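Local atomic coordinates of glycoside Hydrolase (Bacteroides uniformis, PDB entry 5TA0), a protein that probably hydrolyses agarose as part of the agar-degrading pathway of a gut bacterium, and is captured here bound to neoagarooctaose. Residues Thr41-Asn44 against Phe48-Phe51; Ala53-Asn58 against Pro129-Ser134; Ser613-Asn618 against Met637-Phe642. All blocks are in the same frame, centred on the assembly; numbering follows the deposited sequence. Where two conformers were deposited one is given.

How the interactions relate
Taken from the N terminus, the three contacts follow one another in series; none nests inside or crosses another. Interaction 1 closes a tight loop around the short helix 45-48, just before strand 50-51, the first of the parallel barrel. Interaction 2 starts almost at once, its centre about 17 Å away, and spans a much longer excursion: the loop after strand 50-51 meets the 3-10 turn that runs into barrel strand 134-140. Interaction 3 is remote, about 45 Å from interaction 2 between centres and on the opposite side of the chain's centre, where it joins a loop and strand 631-642 within the C-terminal beta domain.

Interaction 1 (Thr41-Asn44 against Phe48-Phe51); sequences TEFN and FINF
The short helix 45-48 that leads into the first barrel strand is stapled at its start: F43, the residue before the N-cap N44, reaches over to F48 and I49. The two phenylalanine rings lie nearly parallel, planes at 16°, but are slid so far apart that they barely overlap, with centroids 5.8 Å from each other. What touches is one corner of each, CE1 of F43 and CD2 of F48 at 3.8 Å. I49 takes the edge of the F43 ring, its CG1 lying near the ring plane and 3.9 Å from CE2 of F43. With CG anti to the backbone N (chi1 -169°) and beside its own carbonyl carbon, the F43 ring is directed toward F48 and I49. The backbone adds a weak bond from F48 N to N44 O, 3.2 Å long and bent to 129°. That same carbonyl oxygen lies 3.4 Å from CD2 of F48. The side chain of N44 turns to the helix itself, OD1 accepting from the backbone N of K47. Outside the two segments, M358 of helix 340-358 touches the side chains of both F43 and F48, and Y439 of the neighbouring beta-sandwich meets F43. An asparagine N-cap, with the residue before it packed on the fourth residue after it, is the hydrophobic staple of a helix N terminus.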
ATOM      1  N   THR A  41       6.468  14.338  -9.766  1.00 10.38           N
ATOM      2  CA  THR A  41       5.536  15.435  -9.936  1.00 10.66           C
ATOM      3  C   THR A  41       4.182  15.024 -10.539  1.00 10.66           C
ATOM      4  O   THR A  41       3.333  15.894 -10.709  1.00 10.70           O
ATOM      5  CB  THR A  41       6.131  16.528 -10.860  1.00 11.27           C
ATOM      6  OG1 THR A  41       6.341  15.984 -12.158  1.00 12.51           O
ATOM      7  CG2 THR A  41       7.424  17.049 -10.330  1.00 11.91           C
ATOM      8  N   GLU A  42       3.994  13.742 -10.854  0.50 10.62           N
ATOM      9  CA  GLU A  42       2.806  13.288 -11.580  0.50 10.63           C
ATOM     10  C   GLU A  42       2.170  12.091 -10.915  0.50 10.22           C
ATOM     11  O   GLU A  42       2.850  11.310 -10.241  0.50 10.08           O
ATOM     12  CB  GLU A  42       3.156  12.920 -13.017  0.50 11.36           C
ATOM     13  CG  GLU A  42       3.664  14.094 -13.844  0.50 12.50           C
ATOM     14  CD  GLU A  42       3.918  13.750 -15.304  0.50 14.05           C
ATOM     15  OE1 GLU A  42       4.071  12.569 -15.658  0.50 15.80           O
ATOM     16  OE2 GLU A  42       3.979  14.694 -16.115  0.50 16.91           O
ATOM     17  N   PHE A  43       0.869  11.930 -11.126  1.00  9.90           N
ATOM     18  CA  PHE A  43       0.170  10.725 -10.681  1.00  9.78           C
ATOM     19  C   PHE A  43       0.693   9.559 -11.490  1.00  9.91           C
ATOM     20  O   PHE A  43       0.904   9.672 -12.694  1.00 13.10           O
ATOM     21  CB  PHE A  43      -1.348  10.858 -10.899  1.00  9.37           C
ATOM     22  CG  PHE A  43      -2.169   9.782 -10.240  1.00  9.11           C
ATOM     23  CD1 PHE A  43      -2.021   9.498  -8.883  1.00  9.79           C
ATOM     24  CD2 PHE A  43      -3.076   9.034 -10.986  1.00  9.31           C
ATOM     25  CE1 PHE A  43      -2.804   8.524  -8.274  1.00  9.84           C
ATOM     26  CE2 PHE A  43      -3.837   8.057 -10.374  1.00  9.30           C
ATOM     27  CZ  PHE A  43      -3.713   7.815  -9.029  1.00  9.61           C
ATOM     28  N   ASN A  44       0.929   8.444 -10.832  1.00  9.20           N
ATOM     29  CA  ASN A  44       1.443   7.249 -11.483  1.00  8.87           C
ATOM     30  C   ASN A  44       0.329   6.203 -11.524  1.00  8.92           C
ATOM     31  O   ASN A  44       0.118   5.455 -10.542  1.00  8.72           O
ATOM     32  CB  ASN A  44       2.669   6.778 -10.703  1.00  9.19           C
ATOM     33  CG  ASN A  44       3.417   5.676 -11.404  1.00  9.33           C
ATOM     34  OD1 ASN A  44       2.849   4.826 -12.077  1.00  9.39           O
ATOM     35  ND2 ASN A  44       4.736   5.668 -11.222  1.00  9.63           N
ATOM     36  N   PHE A  48      -0.584   2.787  -8.871  1.00  7.35           N
ATOM     37  CA  PHE A  48      -1.723   2.957  -7.960  1.00  7.26           C
ATOM     38  C   PHE A  48      -3.063   2.403  -8.423  1.00  7.28           C
ATOM     39  O   PHE A  48      -3.841   1.903  -7.575  1.00  7.65           O
ATOM     40  CB  PHE A  48      -1.907   4.432  -7.614  1.00  7.63           C
ATOM     41  CG  PHE A  48      -0.805   5.006  -6.779  1.00  7.68           C
ATOM     42  CD1 PHE A  48      -0.450   4.439  -5.556  1.00  7.88           C
ATOM     43  CD2 PHE A  48      -0.109   6.128  -7.211  1.00  8.05           C
ATOM     44  CE1 PHE A  48       0.559   5.000  -4.780  1.00  8.28           C
ATOM     45  CE2 PHE A  48       0.902   6.682  -6.434  1.00  8.34           C
ATOM     46  CZ  PHE A  48       1.237   6.113  -5.226  1.00  8.50           C
ATOM     47  N   ILE A  49      -3.389   2.519  -9.701  1.00  7.15           N
ATOM     48  CA  ILE A  49      -4.710   2.065 -10.202  1.00  6.94           C
ATOM     49  C   ILE A  49      -4.515   0.713 -10.866  1.00  6.64           C
ATOM     50  O   ILE A  49      -4.315   0.580 -12.074  1.00  7.20           O
ATOM     51  CB  ILE A  49      -5.371   3.065 -11.138  1.00  7.43           C
ATOM     52  CG1 ILE A  49      -5.386   4.468 -10.509  1.00  7.48           C
ATOM     53  CG2 ILE A  49      -6.771   2.562 -11.510  1.00  7.75           C
ATOM     54  CD1 ILE A  49      -6.075   4.591  -9.167  1.00  7.30           C
ATOM     55  N   ASN A  50      -4.563  -0.317 -10.028  1.00  6.60           N
ATOM     56  CA  ASN A  50      -4.197  -1.645 -10.429  1.00  6.71           C
ATOM     57  C   ASN A  50      -4.966  -2.660  -9.582  1.00  6.71           C
ATOM     58  O   ASN A  50      -5.720  -2.271  -8.672  1.00  7.18           O
ATOM     59  CB  ASN A  50      -2.680  -1.823 -10.332  1.00  6.72           C
ATOM     60  CG  ASN A  50      -2.189  -1.562  -8.930  1.00  6.76           C
ATOM     61  OD1 ASN A  50      -2.713  -2.176  -7.980  1.00  7.12           O
ATOM     62  ND2 ASN A  50      -1.229  -0.662  -8.755  1.00  6.41           N
ATOM     63  N   PHE A  51      -4.800  -3.954  -9.876  1.00  6.74           N
ATOM     64  CA  PHE A  51      -5.394  -5.014  -9.059  1.00  6.92           C
ATOM     65  C   PHE A  51      -4.589  -6.294  -9.180  1.00  6.75           C
ATOM     66  O   PHE A  51      -3.644  -6.391  -9.997  1.00  7.14           O
ATOM     67  CB  PHE A  51      -6.899  -5.212  -9.327  1.00  7.18           C
ATOM     68  CG  PHE A  51      -7.273  -5.890 -10.630  1.00  7.46           C
ATOM     69  CD1 PHE A  51      -8.054  -7.045 -10.639  1.00  7.68           C
ATOM     70  CD2 PHE A  51      -6.938  -5.331 -11.858  1.00  8.22           C
ATOM     71  CE1 PHE A  51      -8.490  -7.616 -11.833  1.00  8.08           C
ATOM     72  CE2 PHE A  51      -7.355  -5.923 -13.051  1.00  8.24           C
ATOM     73  CZ  PHE A  51      -8.115  -7.066 -13.040  1.00  8.18           C
TER

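Interaction 2 (Ala53-Asn58 against Pro129-Ser134); sequences ATINEN and PYEKYS. With EDO (1,2-ethanediol), chain B; EDO (1,2-ethanediol), chain J.
One ordered water links I55 and S134: it accepts from I55 N at 2.9 Å and is hydrogen-bonded to S134 OG at 2.8 Å. Beside this bridge the side chain of I55 lies between loop 53-58 and the 3-10 segment 129-133. Its CG1 branch sits between the backbone N and the carbonyl carbon (chi1 67°), and with the extended chi2 (176°) this carries CD1 up against the peptide joining Y130 to E131, 3.7 Å from E131 N. The other branch, CG2, meets CB of Y130 at 3.9 Å and faces CB of S134 at 4.2 Å. E131 offers its CG to CD1 of I55, while its OE1 is hydrogen-bonded to OH of Y121 and N of G188. The Y130 ring turns off from I55, and an ethanediol lies over one of its faces, with C2 3.8 Å above the plane, over the ring centre. The 3-10 segment is held by its own backbone, Y133 N to Y130 O and S134 N to E131 O. Within 53-58, two weak bonds join T54 N to E57 OE2 and E57 N to T54 OG1. V81 of the barrel strand 80-84 touches both I55 and S134. The loop after strand 50-51 and the 3-10 segment before strand 134-140 therefore meet through an apolar wedge, with water carrying the polar link where their backbones stand too far apart to bond directly.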
ATOM      1  N   ALA A  53      -4.107  -9.372 -10.346  1.00  6.95           N
ATOM      2  CA  ALA A  53      -4.505 -10.209 -11.474  1.00  7.46           C
ATOM      3  C   ALA A  53      -3.360 -10.257 -12.471  1.00  7.73           C
ATOM      4  O   ALA A  53      -2.331  -9.630 -12.279  1.00  7.90           O
ATOM      5  CB  ALA A  53      -5.778  -9.667 -12.118  1.00  7.74           C
ATOM      6  N   THR A  54      -3.549 -11.040 -13.512  1.00  8.40           N
ATOM      7  CA  THR A  54      -2.633 -11.045 -14.642  1.00  8.82           C
ATOM      8  C   THR A  54      -3.466 -10.948 -15.910  1.00  9.02           C
ATOM      9  O   THR A  54      -4.673 -11.255 -15.915  1.00  9.65           O
ATOM     10  CB  THR A  54      -1.795 -12.336 -14.718  1.00  9.55           C
ATOM     11  OG1 THR A  54      -2.683 -13.457 -14.745  1.00 10.99           O
ATOM     12  CG2 THR A  54      -0.855 -12.448 -13.535  1.00 10.10           C
ATOM     13  N   ILE A  55      -2.826 -10.533 -16.996  1.00  9.02           N
ATOM     14  CA  ILE A  55      -3.508 -10.449 -18.297  1.00  9.12           C
ATOM     15  C   ILE A  55      -3.877 -11.796 -18.906  1.00  9.56           C
ATOM     16  O   ILE A  55      -4.781 -11.857 -19.743  1.00  9.73           O
ATOM     17  CB  ILE A  55      -2.706  -9.605 -19.325  1.00  9.68           C
ATOM     18  CG1 ILE A  55      -1.392 -10.289 -19.723  1.00  9.94           C
ATOM     19  CG2 ILE A  55      -2.477  -8.206 -18.788  1.00  9.99           C
ATOM     20  CD1 ILE A  55      -0.622  -9.542 -20.791  1.00 10.22           C
ATOM     21  N   ASN A  56      -3.233 -12.872 -18.447  1.00  9.38           N
ATOM     22  CA  ASN A  56      -3.350 -14.193 -19.084  1.00 10.28           C
ATOM     23  C   ASN A  56      -4.140 -15.217 -18.288  1.00 11.29           C
ATOM     24  O   ASN A  56      -4.332 -16.327 -18.751  1.00 13.28           O
ATOM     25  CB  ASN A  56      -1.989 -14.756 -19.518  1.00 10.73           C
ATOM     26  CG  ASN A  56      -1.006 -14.877 -18.377  1.00 10.96           C
ATOM     27  OD1 ASN A  56      -0.844 -13.956 -17.572  1.00 10.94           O
ATOM     28  ND2 ASN A  56      -0.329 -16.000 -18.313  1.00 11.70           N
ATOM     29  N   GLU A  57      -4.609 -14.875 -17.094  1.00 11.60           N
ATOM     30  CA  GLU A  57      -5.432 -15.842 -16.355  1.00 12.16           C
ATOM     31  C   GLU A  57      -6.649 -16.183 -17.260  1.00 13.13           C
ATOM     32  O   GLU A  57      -7.206 -15.310 -17.924  1.00 12.95           O
ATOM     33  CB  GLU A  57      -5.771 -15.344 -14.940  1.00 12.73           C
ATOM     34  CG  GLU A  57      -6.446 -14.020 -14.811  1.00 12.58           C
ATOM     35  CD  GLU A  57      -6.827 -13.739 -13.383  1.00 11.92           C
ATOM     36  OE1 GLU A  57      -7.872 -14.276 -12.988  1.00 11.12           O
ATOM     37  OE2 GLU A  57      -6.093 -13.010 -12.673  1.00 11.01           O
ATOM     38  N   ASN A  58      -7.030 -17.466 -17.232  0.50 13.76           N
ATOM     39  CA  ASN A  58      -8.086 -17.974 -18.120  0.50 14.40           C
ATOM     40  C   ASN A  58      -9.492 -17.481 -17.758  0.50 13.67           C
ATOM     41  O   ASN A  58     -10.416 -17.568 -18.560  0.50 13.39           O
ATOM     42  CB  ASN A  58      -8.013 -19.516 -18.339  0.50 15.83           C
ATOM     43  CG  ASN A  58      -8.334 -20.359 -17.107  0.70 19.20           C
ATOM     44  OD1 ASN A  58      -8.922 -19.893 -16.140  0.70 20.99           O
ATOM     45  ND2 ASN A  58      -7.947 -21.639 -17.174  0.70 21.55           N
ATOM     46  N   PRO A 129      -1.148  -7.971 -26.718  1.00 11.65           N
ATOM     47  CA  PRO A 129      -1.338  -6.515 -26.775  1.00 11.95           C
ATOM     48  C   PRO A 129      -1.591  -5.843 -25.422  1.00 11.38           C
ATOM     49  O   PRO A 129      -1.502  -4.621 -25.346  1.00 12.47           O
ATOM     50  CB  PRO A 129      -2.542  -6.354 -27.710  1.00 12.65           C
ATOM     51  CG  PRO A 129      -2.496  -7.563 -28.581  1.00 12.66           C
ATOM     52  CD  PRO A 129      -2.094  -8.659 -27.628  1.00 11.95           C
ATOM     53  N   TYR A 130      -1.900  -6.627 -24.386  1.00 10.73           N
ATOM     54  CA  TYR A 130      -2.122  -6.075 -23.051  1.00 10.52           C
ATOM     55  C   TYR A 130      -0.871  -6.061 -22.183  1.00 10.04           C
ATOM     56  O   TYR A 130      -0.941  -5.617 -21.039  1.00 10.00           O
ATOM     57  CB  TYR A 130      -3.249  -6.835 -22.356  1.00 10.75           C
ATOM     58  CG  TYR A 130      -4.588  -6.584 -23.001  1.00 11.16           C
ATOM     59  CD1 TYR A 130      -5.369  -5.518 -22.598  1.00 11.70           C
ATOM     60  CD2 TYR A 130      -5.084  -7.421 -23.997  1.00 11.77           C
ATOM     61  CE1 TYR A 130      -6.605  -5.280 -23.171  1.00 11.95           C
ATOM     62  CE2 TYR A 130      -6.317  -7.178 -24.591  1.00 12.73           C
ATOM     63  CZ  TYR A 130      -7.068  -6.107 -24.162  1.00 12.52           C
ATOM     64  OH  TYR A 130      -8.319  -5.843 -24.723  1.00 14.54           O
ATOM     65  N   GLU A 131       0.275  -6.481 -22.705  1.00  9.73           N
ATOM     66  CA  GLU A 131       1.521  -6.436 -21.925  1.00  9.69           C
ATOM     67  C   GLU A 131       1.863  -5.036 -21.466  1.00  9.62           C
ATOM     68  O   GLU A 131       2.456  -4.868 -20.388  1.00  9.11           O
ATOM     69  CB  GLU A 131       2.678  -7.041 -22.720  1.00 10.18           C
ATOM     70  CG  GLU A 131       2.586  -8.564 -22.817  1.00 10.33           C
ATOM     71  CD  GLU A 131       3.577  -9.200 -23.766  1.00 10.66           C
ATOM     72  OE1 GLU A 131       3.587 -10.447 -23.851  1.00 11.72           O
ATOM     73  OE2 GLU A 131       4.389  -8.474 -24.378  1.00 13.01           O
ATOM     74  N   LYS A 132       1.484  -4.020 -22.245  1.00 10.21           N
ATOM     75  CA  LYS A 132       1.732  -2.637 -21.834  1.00 10.61           C
ATOM     76  C   LYS A 132       1.013  -2.215 -20.534  1.00 10.34           C
ATOM     77  O   LYS A 132       1.359  -1.184 -19.955  1.00 11.53           O
ATOM     78  CB  LYS A 132       1.406  -1.650 -22.971  1.00 12.15           C
ATOM     79  CG  LYS A 132      -0.045  -1.581 -23.366  1.00 14.10           C
ATOM     80  CD  LYS A 132      -0.253  -0.628 -24.537  1.00 16.04           C
ATOM     81  CE  LYS A 132      -1.714  -0.532 -24.865  1.00 18.81           C
ATOM     82  NZ  LYS A 132      -1.885   0.205 -26.153  1.00 21.62           N
ATOM     83  N   TYR A 133       0.004  -3.003 -20.115  1.00  9.43           N
ATOM     84  CA  TYR A 133      -0.681  -2.765 -18.847  1.00  9.27           C
ATOM     85  C   TYR A 133      -0.125  -3.579 -17.662  1.00  8.91           C
ATOM     86  O   TYR A 133      -0.639  -3.482 -16.559  1.00  8.88           O
ATOM     87  CB  TYR A 133      -2.182  -3.066 -18.992  1.00  9.41           C
ATOM     88  CG  TYR A 133      -2.909  -2.159 -19.957  1.00  9.41           C
ATOM     89  CD1 TYR A 133      -3.413  -0.949 -19.535  1.00  9.35           C
ATOM     90  CD2 TYR A 133      -3.110  -2.531 -21.277  1.00  9.90           C
ATOM     91  CE1 TYR A 133      -4.097  -0.100 -20.397  1.00  9.89           C
ATOM     92  CE2 TYR A 133      -3.807  -1.706 -22.158  1.00 10.16           C
ATOM     93  CZ  TYR A 133      -4.287  -0.487 -21.710  1.00 10.21           C
ATOM     94  OH  TYR A 133      -4.982   0.335 -22.564  1.00 10.94           O
ATOM     95  N   SER A 134       0.923  -4.360 -17.877  1.00  8.74           N
ATOM     96  CA  SER A 134       1.376  -5.344 -16.908  1.00  8.45           C
ATOM     97  C   SER A 134       2.798  -5.095 -16.443  1.00  8.76           C
ATOM     98  O   SER A 134       3.732  -4.965 -17.263  1.00  9.60           O
ATOM     99  CB  SER A 134       1.275  -6.718 -17.550  1.00  8.45           C
ATOM    100  OG  SER A 134       1.656  -7.735 -16.624  1.00  8.45           O
TER
HETATM  101  C1  EDO B 720      -5.828  -2.629 -25.508  1.00 40.19           C
HETATM  102  O1  EDO B 720      -6.522  -2.003 -26.587  1.00 41.84           O
HETATM  103  C2  EDO B 720      -4.813  -3.591 -26.087  1.00 40.35           C
HETATM  104  O2  EDO B 720      -3.638  -2.841 -26.386  1.00 43.17           O
HETATM  105  C1  EDO J 707       1.727 -16.331 -14.705  1.00 13.86           C
HETATM  106  O1  EDO J 707       1.408 -15.792 -15.982  1.00 15.56           O
HETATM  107  C2  EDO J 707       2.447 -15.281 -13.897  1.00 13.08           C
HETATM  108  O2  EDO J 707       3.784 -15.108 -14.362  1.00 11.93           O
HETATM  109  O   HOH W   1      -0.087  -9.905 -16.344  1.00  8.30           O

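Interaction 3 (Ser613-Asn618 against Met637-Phe642); sequences SILKGN and MQIFNF. With EDO (1,2-ethanediol), chain Q; EDO (1,2-ethanediol), chain T.
This is a buried apolar contact inside the C-terminal beta domain, where L615, on the loop leading into strand 619-624, drops its side chain onto M637 and I639 of strand 631-642. Two residues apart, M637 and I639 point from the same face of the strand, and the forked end of L615 engages both. Its CD2 meets SD of M637 at 3.8 Å, and its CD1 meets CD1 of I639 at 3.5 Å, tighter than ordinary van der Waals contact. CD1 of L615 is also 4.0 Å from SD of M637, so the sulfur is touched by both prongs of the fork. In each pair the side chains come tip to tip. In M637, CG anti to the backbone N (chi1 -177°) and an extended chi2 carry SD out to the fork of L615. Around these side chains, A560 of strand 558-568 packs on L615 and I639, and V580 of strand 577-580 packs on L615, so the leucine lies between strands of the two sheets of the domain. On the other face of strand 631-642, Q638 is hydrogen-bonded to E527 and R563, while F640 and F642 touch M525. Between the segments themselves the chemistry is all methyl and sulfur; dispersion and the burial of apolar surface hold the loop to the strand, with close fit in place of directional bonds.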
ATOM      1  N   SER A 613       9.228  30.144  10.621  1.00 13.79           N
ATOM      2  CA  SER A 613      10.260  31.027  11.175  1.00 15.12           C
ATOM      3  C   SER A 613      11.008  30.469  12.372  1.00 15.47           C
ATOM      4  O   SER A 613      12.113  30.917  12.644  1.00 15.98           O
ATOM      5  CB  SER A 613       9.669  32.400  11.522  1.00 15.93           C
ATOM      6  OG  SER A 613       8.744  32.321  12.601  1.00 17.51           O
ATOM      7  N   ILE A 614      10.424  29.500  13.086  1.00 15.51           N
ATOM      8  CA  ILE A 614      11.075  28.837  14.224  1.00 15.96           C
ATOM      9  C   ILE A 614      12.156  27.856  13.774  1.00 14.56           C
ATOM     10  O   ILE A 614      13.072  27.531  14.548  1.00 15.10           O
ATOM     11  CB  ILE A 614      10.010  28.059  15.082  1.00 17.27           C
ATOM     12  CG1 ILE A 614       9.006  29.057  15.693  1.00 19.01           C
ATOM     13  CG2 ILE A 614      10.645  27.175  16.151  1.00 18.91           C
ATOM     14  CD1 ILE A 614       7.878  28.411  16.485  1.00 19.69           C
ATOM     15  N   LEU A 615      12.036  27.356  12.555  1.00 13.50           N
ATOM     16  CA  LEU A 615      12.952  26.318  12.066  1.00 13.10           C
ATOM     17  C   LEU A 615      14.273  26.905  11.586  1.00 13.23           C
ATOM     18  O   LEU A 615      14.354  28.065  11.165  1.00 12.58           O
ATOM     19  CB  LEU A 615      12.304  25.528  10.930  1.00 13.87           C
ATOM     20  CG  LEU A 615      11.031  24.785  11.315  1.00 14.86           C
ATOM     21  CD1 LEU A 615      10.483  24.133  10.062  1.00 16.01           C
ATOM     22  CD2 LEU A 615      11.251  23.751  12.411  1.00 15.56           C
ATOM     23  N   LYS A 616      15.285  26.062  11.617  1.00 13.15           N
ATOM     24  CA  LYS A 616      16.638  26.396  11.168  1.00 13.75           C
ATOM     25  C   LYS A 616      17.150  25.210  10.366  1.00 12.54           C
ATOM     26  O   LYS A 616      16.402  24.288  10.056  1.00 11.44           O
ATOM     27  CB  LYS A 616      17.561  26.604  12.382  1.00 16.75           C
ATOM     28  CG  LYS A 616      17.114  27.595  13.425  1.00 19.81           C
ATOM     29  CD  LYS A 616      18.299  27.927  14.322  1.00 21.17           C
ATOM     30  CE  LYS A 616      18.684  26.827  15.275  1.00 21.85           C
ATOM     31  NZ  LYS A 616      19.533  27.404  16.370  1.00 22.86           N
ATOM     32  N   GLY A 617      18.439  25.195  10.051  1.00 11.18           N
ATOM     33  CA  GLY A 617      19.053  24.021   9.418  1.00 11.20           C
ATOM     34  C   GLY A 617      19.202  22.856  10.361  1.00 11.21           C
ATOM     35  O   GLY A 617      18.896  21.715   9.996  1.00 11.28           O
ATOM     36  N   ASN A 618      19.677  23.129  11.580  1.00 10.83           N
ATOM     37  CA  ASN A 618      19.792  22.102  12.614  1.00 11.62           C
ATOM     38  C   ASN A 618      18.800  22.409  13.712  1.00 12.34           C
ATOM     39  O   ASN A 618      18.801  23.508  14.307  1.00 13.90           O
ATOM     40  CB  ASN A 618      21.222  22.037  13.173  1.00 11.76           C
ATOM     41  CG  ASN A 618      22.253  21.620  12.135  1.00 12.22           C
ATOM     42  OD1 ASN A 618      21.943  21.013  11.115  1.00 12.48           O
ATOM     43  ND2 ASN A 618      23.519  22.008  12.379  1.00 12.51           N
ATOM     44  N   MET A 637       9.978  15.222  10.044  1.00  8.84           N
ATOM     45  CA  MET A 637       9.447  16.555   9.687  1.00  9.67           C
ATOM     46  C   MET A 637       9.310  16.689   8.186  1.00  9.68           C
ATOM     47  O   MET A 637      10.223  16.373   7.443  1.00 10.22           O
ATOM     48  CB  MET A 637      10.351  17.645  10.249  1.00 10.76           C
ATOM     49  CG  MET A 637       9.847  19.062  10.007  1.00 11.58           C
ATOM     50  SD  MET A 637      10.654  20.287  11.068  1.00 13.19           S
ATOM     51  CE  MET A 637      12.309  20.216  10.390  1.00 13.60           C
ATOM     52  N   GLN A 638       8.169  17.187   7.744  1.00  8.93           N
ATOM     53  CA  GLN A 638       7.971  17.615   6.352  1.00  8.94           C
ATOM     54  C   GLN A 638       8.137  19.120   6.241  1.00  9.52           C
ATOM     55  O   GLN A 638       7.568  19.879   7.027  1.00  9.61           O
ATOM     56  CB  GLN A 638       6.576  17.249   5.856  1.00  9.13           C
ATOM     57  CG  GLN A 638       6.365  15.758   5.661  1.00  9.14           C
ATOM     58  CD  GLN A 638       4.902  15.437   5.673  1.00  9.56           C
ATOM     59  OE1 GLN A 638       4.292  15.422   6.747  1.00  9.72           O
ATOM     60  NE2 GLN A 638       4.317  15.200   4.504  1.00 10.00           N
ATOM     61  N   ILE A 639       8.936  19.526   5.272  1.00  9.90           N
ATOM     62  CA  ILE A 639       9.153  20.935   4.913  1.00 11.55           C
ATOM     63  C   ILE A 639       8.551  21.142   3.528  1.00 11.78           C
ATOM     64  O   ILE A 639       8.778  20.326   2.635  1.00 12.95           O
ATOM     65  CB  ILE A 639      10.676  21.232   4.898  1.00 13.16           C
ATOM     66  CG1 ILE A 639      11.267  21.031   6.300  1.00 13.81           C
ATOM     67  CG2 ILE A 639      10.992  22.630   4.381  1.00 14.97           C
ATOM     68  CD1 ILE A 639      10.759  21.972   7.360  1.00 14.38           C
ATOM     69  N   PHE A 640       7.795  22.233   3.352  1.00 10.85           N
ATOM     70  CA  PHE A 640       7.171  22.572   2.081  1.00 10.88           C
ATOM     71  C   PHE A 640       7.703  23.933   1.664  1.00 10.93           C
ATOM     72  O   PHE A 640       7.319  24.936   2.252  1.00 11.80           O
ATOM     73  CB  PHE A 640       5.656  22.632   2.241  1.00 10.66           C
ATOM     74  CG  PHE A 640       5.054  21.334   2.718  1.00 10.56           C
ATOM     75  CD1 PHE A 640       4.675  20.355   1.800  1.00 10.85           C
ATOM     76  CD2 PHE A 640       4.873  21.089   4.058  1.00 11.06           C
ATOM     77  CE1 PHE A 640       4.127  19.154   2.223  1.00 11.26           C
ATOM     78  CE2 PHE A 640       4.316  19.878   4.487  1.00 11.05           C
ATOM     79  CZ  PHE A 640       3.957  18.916   3.560  1.00 11.01           C
ATOM     80  N   ASN A 641       8.639  23.945   0.714  1.00 11.06           N
ATOM     81  CA  ASN A 641       9.284  25.183   0.265  1.00 11.37           C
ATOM     82  C   ASN A 641       8.644  25.722  -1.005  1.00 11.88           C
ATOM     83  O   ASN A 641       8.414  24.977  -1.952  1.00 11.17           O
ATOM     84  CB  ASN A 641      10.775  24.924   0.046  1.00 11.43           C
ATOM     85  CG  ASN A 641      11.529  24.773   1.352  1.00 12.04           C
ATOM     86  OD1 ASN A 641      10.988  25.049   2.420  1.00 12.75           O
ATOM     87  ND2 ASN A 641      12.784  24.368   1.269  1.00 12.87           N
ATOM     88  N   PHE A 642       8.398  27.028  -1.029  0.50 11.83           N
ATOM     89  CA  PHE A 642       7.692  27.664  -2.125  0.50 12.26           C
ATOM     90  C   PHE A 642       8.654  28.366  -3.091  0.50 13.21           C
ATOM     91  O   PHE A 642       9.752  28.813  -2.694  0.50 13.54           O
ATOM     92  CB  PHE A 642       6.672  28.666  -1.574  0.50 11.74           C
ATOM     93  CG  PHE A 642       5.740  28.103  -0.528  0.50 11.17           C
ATOM     94  CD1 PHE A 642       5.409  26.753  -0.502  0.50 11.25           C
ATOM     95  CD2 PHE A 642       5.177  28.938   0.416  0.50 10.86           C
ATOM     96  CE1 PHE A 642       4.536  26.261   0.447  0.50 11.18           C
ATOM     97  CE2 PHE A 642       4.308  28.445   1.374  0.50 10.85           C
ATOM     98  CZ  PHE A 642       3.982  27.104   1.387  0.50 11.23           C
TER
HETATM   99  C1  EDO Q 714      11.564  25.755  -3.652  1.00 37.76           C
HETATM  100  O1  EDO Q 714      11.690  27.180  -3.653  1.00 40.48           O
HETATM  101  C2  EDO Q 714      10.556  25.375  -4.719  1.00 36.66           C
HETATM  102  O2  EDO Q 714      11.091  25.810  -5.969  1.00 37.33           O
HETATM  103  C1  EDO T 717      25.905  21.015   9.766  1.00 23.83           C
HETATM  104  O1  EDO T 717      25.922  21.111  11.165  1.00 22.24           O
HETATM  105  C2  EDO T 717      25.245  19.768   9.245  1.00 24.56           C
HETATM  106  O2  EDO T 717      23.884  19.750   9.622  1.00 23.78           O